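PDB 1A8Q: Non-heme chloroperoxidase CPO-A1 from Streptomyces aureofaciens, which halogenates organic substrates without haem or metal, as a bromoperoxidase and chloroperoxidase that may chlorinate during 7-chlorotetracycline biosynthesis. Local coordinates for residues A101-A115 and T202-L216. Sequence-based numbering, arbitrary orientation.
Sequences ARYVGRHGTGRLRSA and TDFTEDLKKFDIPTL
Two neighbouring parallel strands of an alpha/beta hydrolase sheet, with the helices before them, meet where Ala115 pairs with Thr215. Ala115 N donates to Pro214 O (3.1 Å) and Ala115 O accepts from Leu216 N (2.9 Å), so one residue bonds to both neighbours of its partner, the parallel-bridge pattern. Pro214 gives its carbonyl to the bridge and has no N-H to give; its CD lies against Arg113 O. Ile213 rests its CD1 methyl against Ala115 CB (4.0 Å) and Leu112 CB; its CG1 lies between backbone N and carbonyl carbon (chi1 54°), which carries CD1 onto the strand. Phe211 lies between helix residues Ala101 and Val104 and strand residue Ala115, whose CB it approaches with CE2. Both Val104 methyls come from one side of this ring, CG2 over the face and CG1 3.7 Å from Phe211 CD1, while Ala101 CA meets the ring edge. Small Ala101 lets Phe204 and Leu208 pack close as well. At the helix surface Arg102 grips Asp207 side-on, NE (2.8 Å) and NH2 (3.2 Å) both reaching OD2 on its syn side, the guanidinium and carboxylate planes 57° apart. Asp70 takes NH1, so the guanidinium is probably fixed between two carboxylates. Gly105, lacking a side chain, leaves room for Asp207 OD1, 3.4 Å from its CA. At the loop end, Thr109 OG1 donates to the syn lone pair of Asp212 OD1 (2.6 Å). Adjacent parallel strands with connecting helices packed on the sheet typify the alpha/beta hydrolase fold.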
loop_
_atom_site.group_PDB
_atom_site.type_symbol
_atom_site.label_atom_id
_atom_site.label_comp_id
_atom_site.label_asym_id
_atom_site.label_seq_id
_atom_site.Cartn_x
_atom_site.Cartn_y
_atom_site.Cartn_z
ATOM N N ALA A 101 8.999 -0.596 -3.176
ATOM C CA ALA A 101 10.335 -1.268 -3.134
ATOM C C ALA A 101 10.842 -1.608 -4.505
ATOM O O ALA A 101 12.026 -1.393 -4.867
ATOM C CB ALA A 101 10.184 -2.490 -2.255
ATOM N N ARG A 102 10.000 -2.175 -5.380
ATOM C CA ARG A 102 10.464 -2.557 -6.709
ATOM C C ARG A 102 10.726 -1.355 -7.573
ATOM O O ARG A 102 11.601 -1.385 -8.424
ATOM C CB ARG A 102 9.477 -3.586 -7.327
ATOM C CG ARG A 102 9.908 -4.031 -8.719
ATOM C CD ARG A 102 11.226 -4.816 -8.721
ATOM N NE ARG A 102 11.299 -5.740 -7.621
ATOM C CZ ARG A 102 10.818 -6.985 -7.645
ATOM N NH1 ARG A 102 10.223 -7.419 -8.749
ATOM N NH2 ARG A 102 10.957 -7.740 -6.556
ATOM N N TYR A 103 10.022 -0.206 -7.382
ATOM C CA TYR A 103 10.374 1.032 -8.050
ATOM C C TYR A 103 11.811 1.462 -7.671
ATOM O O TYR A 103 12.555 1.796 -8.603
ATOM C CB TYR A 103 9.349 2.154 -7.662
ATOM C CG TYR A 103 9.765 3.465 -8.308
ATOM C CD1 TYR A 103 9.491 3.825 -9.612
ATOM C CD2 TYR A 103 10.495 4.342 -7.504
ATOM C CE1 TYR A 103 9.941 5.040 -10.128
ATOM C CE2 TYR A 103 10.953 5.549 -8.003
ATOM C CZ TYR A 103 10.676 5.878 -9.295
ATOM O OH TYR A 103 11.135 7.083 -9.772
ATOM N N VAL A 104 12.147 1.395 -6.404
ATOM C CA VAL A 104 13.539 1.758 -6.023
ATOM C C VAL A 104 14.527 0.791 -6.688
ATOM O O VAL A 104 15.569 1.189 -7.263
ATOM C CB VAL A 104 13.670 1.785 -4.506
ATOM C CG1 VAL A 104 15.131 1.861 -4.036
ATOM C CG2 VAL A 104 12.927 3.019 -3.964
ATOM N N GLY A 105 14.194 -0.483 -6.664
ATOM C CA GLY A 105 15.102 -1.510 -7.210
ATOM C C GLY A 105 15.316 -1.326 -8.694
ATOM O O GLY A 105 16.421 -1.567 -9.201
ATOM N N ARG A 106 14.287 -0.963 -9.464
ATOM C CA ARG A 106 14.362 -0.898 -10.899
ATOM C C ARG A 106 14.775 0.454 -11.432
ATOM O O ARG A 106 15.392 0.532 -12.495
ATOM C CB ARG A 106 13.009 -1.225 -11.598
ATOM C CG ARG A 106 12.669 -2.694 -11.604
ATOM C CD ARG A 106 11.307 -3.037 -12.150
ATOM N NE ARG A 106 11.012 -2.920 -13.550
ATOM C CZ ARG A 106 11.340 -3.805 -14.499
ATOM N NH1 ARG A 106 12.084 -4.859 -14.203
ATOM N NH2 ARG A 106 10.975 -3.641 -15.760
ATOM N N HIS A 107 14.273 1.535 -10.831
ATOM C CA HIS A 107 14.447 2.882 -11.323
ATOM C C HIS A 107 15.337 3.771 -10.462
ATOM O O HIS A 107 15.668 4.886 -10.894
ATOM C CB HIS A 107 13.023 3.521 -11.389
ATOM C CG HIS A 107 12.188 2.715 -12.362
ATOM N ND1 HIS A 107 12.460 2.783 -13.711
ATOM C CD2 HIS A 107 11.142 1.874 -12.218
ATOM C CE1 HIS A 107 11.606 1.995 -14.387
ATOM N NE2 HIS A 107 10.812 1.447 -13.484
ATOM N N GLY A 108 15.677 3.323 -9.266
ATOM C CA GLY A 108 16.544 4.093 -8.372
ATOM C C GLY A 108 15.826 5.210 -7.633
ATOM O O GLY A 108 14.596 5.350 -7.679
ATOM N N THR A 109 16.604 6.024 -6.899
ATOM C CA THR A 109 16.037 7.052 -6.042
ATOM C C THR A 109 16.298 8.478 -6.502
ATOM O O THR A 109 16.055 9.423 -5.722
ATOM C CB THR A 109 16.579 6.914 -4.605
ATOM O OG1 THR A 109 18.033 6.989 -4.682
ATOM C CG2 THR A 109 16.165 5.593 -3.990
ATOM N N GLY A 110 16.619 8.675 -7.772
ATOM C CA GLY A 110 16.946 10.015 -8.264
ATOM C C GLY A 110 15.825 11.030 -8.132
ATOM O O GLY A 110 16.071 12.215 -7.856
ATOM N N ARG A 111 14.570 10.582 -8.254
ATOM C CA ARG A 111 13.441 11.509 -8.122
ATOM C C ARG A 111 12.910 11.578 -6.704
ATOM O O ARG A 111 11.915 12.285 -6.445
ATOM C CB ARG A 111 12.274 11.012 -9.011
ATOM C CG ARG A 111 12.480 11.151 -10.489
ATOM C CD ARG A 111 11.237 10.714 -11.287
ATOM N NE ARG A 111 11.470 10.934 -12.706
ATOM C CZ ARG A 111 11.370 12.040 -13.404
ATOM N NH1 ARG A 111 10.979 13.179 -12.868
ATOM N NH2 ARG A 111 11.644 11.963 -14.707
ATOM N N LEU A 112 13.498 10.836 -5.775
ATOM C CA LEU A 112 12.901 10.698 -4.465
ATOM C C LEU A 112 13.649 11.412 -3.346
ATOM O O LEU A 112 14.884 11.442 -3.297
ATOM C CB LEU A 112 12.790 9.221 -4.028
ATOM C CG LEU A 112 12.221 8.231 -5.058
ATOM C CD1 LEU A 112 12.159 6.834 -4.466
ATOM C CD2 LEU A 112 10.825 8.712 -5.478
ATOM N N ARG A 113 12.864 11.902 -2.414
ATOM C CA ARG A 113 13.394 12.479 -1.182
ATOM C C ARG A 113 13.346 11.469 -0.060
ATOM O O ARG A 113 14.308 11.353 0.729
ATOM C CB ARG A 113 12.554 13.702 -0.779
ATOM C CG ARG A 113 13.088 14.271 0.553
ATOM C CD ARG A 113 12.439 15.645 0.685
ATOM N NE ARG A 113 13.149 16.519 1.564
ATOM C CZ ARG A 113 13.175 17.843 1.513
ATOM N NH1 ARG A 113 12.542 18.531 0.580
ATOM N NH2 ARG A 113 13.928 18.429 2.440
ATOM N N SER A 114 12.210 10.786 0.117
ATOM C CA SER A 114 12.029 9.909 1.263
ATOM C C SER A 114 10.859 8.928 0.979
ATOM O O SER A 114 10.218 9.079 -0.054
ATOM C CB SER A 114 11.740 10.682 2.554
ATOM O OG SER A 114 10.627 11.579 2.304
ATOM N N ALA A 115 10.665 7.989 1.886
ATOM C CA ALA A 115 9.651 6.944 1.680
ATOM C C ALA A 115 9.027 6.539 2.992
ATOM O O ALA A 115 9.594 6.649 4.076
ATOM C CB ALA A 115 10.304 5.685 1.093
ATOM N N THR A 202 6.462 -12.720 -3.317
ATOM C CA THR A 202 7.607 -11.972 -3.860
ATOM C C THR A 202 8.519 -11.523 -2.734
ATOM O O THR A 202 8.040 -11.030 -1.727
ATOM C CB THR A 202 7.136 -10.751 -4.673
ATOM O OG1 THR A 202 6.265 -11.181 -5.739
ATOM C CG2 THR A 202 8.297 -9.967 -5.253
ATOM N N ASP A 203 9.833 -11.699 -2.945
ATOM C CA ASP A 203 10.774 -11.279 -1.876
ATOM C C ASP A 203 11.421 -9.978 -2.276
ATOM O O ASP A 203 12.061 -9.850 -3.343
ATOM C CB ASP A 203 11.790 -12.431 -1.722
ATOM C CG ASP A 203 12.821 -12.208 -0.659
ATOM O OD1 ASP A 203 13.011 -11.067 -0.213
ATOM O OD2 ASP A 203 13.480 -13.174 -0.203
ATOM N N PHE A 204 11.317 -8.948 -1.416
ATOM C CA PHE A 204 11.887 -7.646 -1.753
ATOM C C PHE A 204 13.142 -7.355 -0.936
ATOM O O PHE A 204 13.614 -6.221 -0.950
ATOM C CB PHE A 204 10.881 -6.504 -1.378
ATOM C CG PHE A 204 9.576 -6.686 -2.145
ATOM C CD1 PHE A 204 9.462 -6.227 -3.436
ATOM C CD2 PHE A 204 8.545 -7.365 -1.534
ATOM C CE1 PHE A 204 8.268 -6.424 -4.145
ATOM C CE2 PHE A 204 7.339 -7.580 -2.241
ATOM C CZ PHE A 204 7.238 -7.087 -3.526
ATOM N N THR A 205 13.718 -8.388 -0.318
ATOM C CA THR A 205 14.918 -8.093 0.500
ATOM C C THR A 205 15.989 -7.361 -0.278
ATOM O O THR A 205 16.523 -6.370 0.254
ATOM C CB THR A 205 15.470 -9.425 1.050
ATOM O OG1 THR A 205 14.479 -10.097 1.813
ATOM C CG2 THR A 205 16.659 -9.168 1.987
ATOM N N GLU A 206 16.346 -7.790 -1.484
ATOM C CA GLU A 206 17.408 -7.119 -2.239
ATOM C C GLU A 206 17.080 -5.720 -2.723
ATOM O O GLU A 206 17.969 -4.864 -2.839
ATOM C CB GLU A 206 17.916 -8.019 -3.361
ATOM C CG GLU A 206 18.499 -9.324 -2.799
ATOM C CD GLU A 206 19.673 -9.096 -1.855
ATOM O OE1 GLU A 206 20.626 -8.401 -2.279
ATOM O OE2 GLU A 206 19.652 -9.550 -0.693
ATOM N N ASP A 207 15.784 -5.441 -2.955
ATOM C CA ASP A 207 15.395 -4.079 -3.276
ATOM C C ASP A 207 15.546 -3.144 -2.067
ATOM O O ASP A 207 15.948 -1.984 -2.251
ATOM C CB ASP A 207 13.907 -4.041 -3.702
ATOM C CG ASP A 207 13.639 -4.692 -5.045
ATOM O OD1 ASP A 207 14.466 -4.620 -5.983
ATOM O OD2 ASP A 207 12.555 -5.285 -5.163
ATOM N N LEU A 208 15.221 -3.619 -0.894
ATOM C CA LEU A 208 15.290 -2.833 0.342
ATOM C C LEU A 208 16.740 -2.389 0.629
ATOM O O LEU A 208 16.934 -1.301 1.141
ATOM C CB LEU A 208 14.777 -3.549 1.573
ATOM C CG LEU A 208 13.295 -4.017 1.585
ATOM C CD1 LEU A 208 12.970 -4.766 2.851
ATOM C CD2 LEU A 208 12.397 -2.784 1.427
ATOM N N LYS A 209 17.696 -3.245 0.282
ATOM C CA LYS A 209 19.105 -2.875 0.523
ATOM C C LYS A 209 19.567 -1.746 -0.388
ATOM O O LYS A 209 20.628 -1.113 -0.171
ATOM C CB LYS A 209 19.958 -4.137 0.329
ATOM C CG LYS A 209 19.801 -5.246 1.356
ATOM C CD LYS A 209 20.615 -6.465 0.886
ATOM C CE LYS A 209 20.552 -7.623 1.857
ATOM N NZ LYS A 209 21.401 -8.768 1.325
ATOM N N LYS A 210 18.860 -1.414 -1.463
ATOM C CA LYS A 210 19.174 -0.334 -2.361
ATOM C C LYS A 210 18.590 1.005 -1.916
ATOM O O LYS A 210 18.879 2.002 -2.587
ATOM C CB LYS A 210 18.711 -0.649 -3.783
ATOM C CG LYS A 210 19.411 -1.923 -4.278
ATOM C CD LYS A 210 19.125 -2.166 -5.749
ATOM C CE LYS A 210 20.338 -2.878 -6.374
ATOM N NZ LYS A 210 21.419 -1.866 -6.633
ATOM N N PHE A 211 17.835 1.034 -0.839
ATOM C CA PHE A 211 17.274 2.307 -0.357
ATOM C C PHE A 211 18.438 3.169 0.152
ATOM O O PHE A 211 19.341 2.602 0.795
ATOM C CB PHE A 211 16.286 2.057 0.761
ATOM C CG PHE A 211 14.859 1.715 0.348
ATOM C CD1 PHE A 211 14.620 0.683 -0.519
ATOM C CD2 PHE A 211 13.806 2.411 0.921
ATOM C CE1 PHE A 211 13.310 0.350 -0.887
ATOM C CE2 PHE A 211 12.494 2.088 0.565
ATOM C CZ PHE A 211 12.261 1.062 -0.331
ATOM N N ASP A 212 18.423 4.435 -0.159
ATOM C CA ASP A 212 19.466 5.341 0.334
ATOM C C ASP A 212 18.824 6.680 0.692
ATOM O O ASP A 212 19.376 7.757 0.420
ATOM C CB ASP A 212 20.548 5.477 -0.734
ATOM C CG ASP A 212 20.132 6.051 -2.057
ATOM O OD1 ASP A 212 18.917 6.247 -2.319
ATOM O OD2 ASP A 212 20.999 6.370 -2.902
ATOM N N ILE A 213 17.520 6.630 0.984
ATOM C CA ILE A 213 16.757 7.826 1.364
ATOM C C ILE A 213 16.123 7.571 2.711
ATOM O O ILE A 213 15.915 6.413 3.073
ATOM C CB ILE A 213 15.627 8.103 0.341
ATOM C CG1 ILE A 213 14.737 6.864 0.162
ATOM C CG2 ILE A 213 16.231 8.554 -0.993
ATOM C CD1 ILE A 213 13.578 7.128 -0.802
ATOM N N PRO A 214 15.786 8.590 3.503
ATOM C CA PRO A 214 15.179 8.410 4.803
ATOM C C PRO A 214 13.878 7.605 4.605
ATOM O O PRO A 214 13.169 7.965 3.675
ATOM C CB PRO A 214 14.873 9.817 5.304
ATOM C CG PRO A 214 15.700 10.715 4.479
ATOM C CD PRO A 214 16.076 10.009 3.199
ATOM N N THR A 215 13.608 6.686 5.496
ATOM C CA THR A 215 12.448 5.827 5.324
ATOM C C THR A 215 11.803 5.638 6.675
ATOM O O THR A 215 12.491 5.374 7.672
ATOM C CB THR A 215 12.867 4.443 4.760
ATOM O OG1 THR A 215 13.447 4.616 3.456
ATOM C CG2 THR A 215 11.610 3.575 4.686
ATOM N N LEU A 216 10.500 5.849 6.761
ATOM C CA LEU A 216 9.742 5.599 7.955
ATOM C C LEU A 216 8.898 4.342 7.760
ATOM O O LEU A 216 8.184 4.265 6.761
ATOM C CB LEU A 216 8.770 6.774 8.194
ATOM C CG LEU A 216 7.789 6.601 9.345
ATOM C CD1 LEU A 216 8.418 6.502 10.718
ATOM C CD2 LEU A 216 6.801 7.788 9.323
#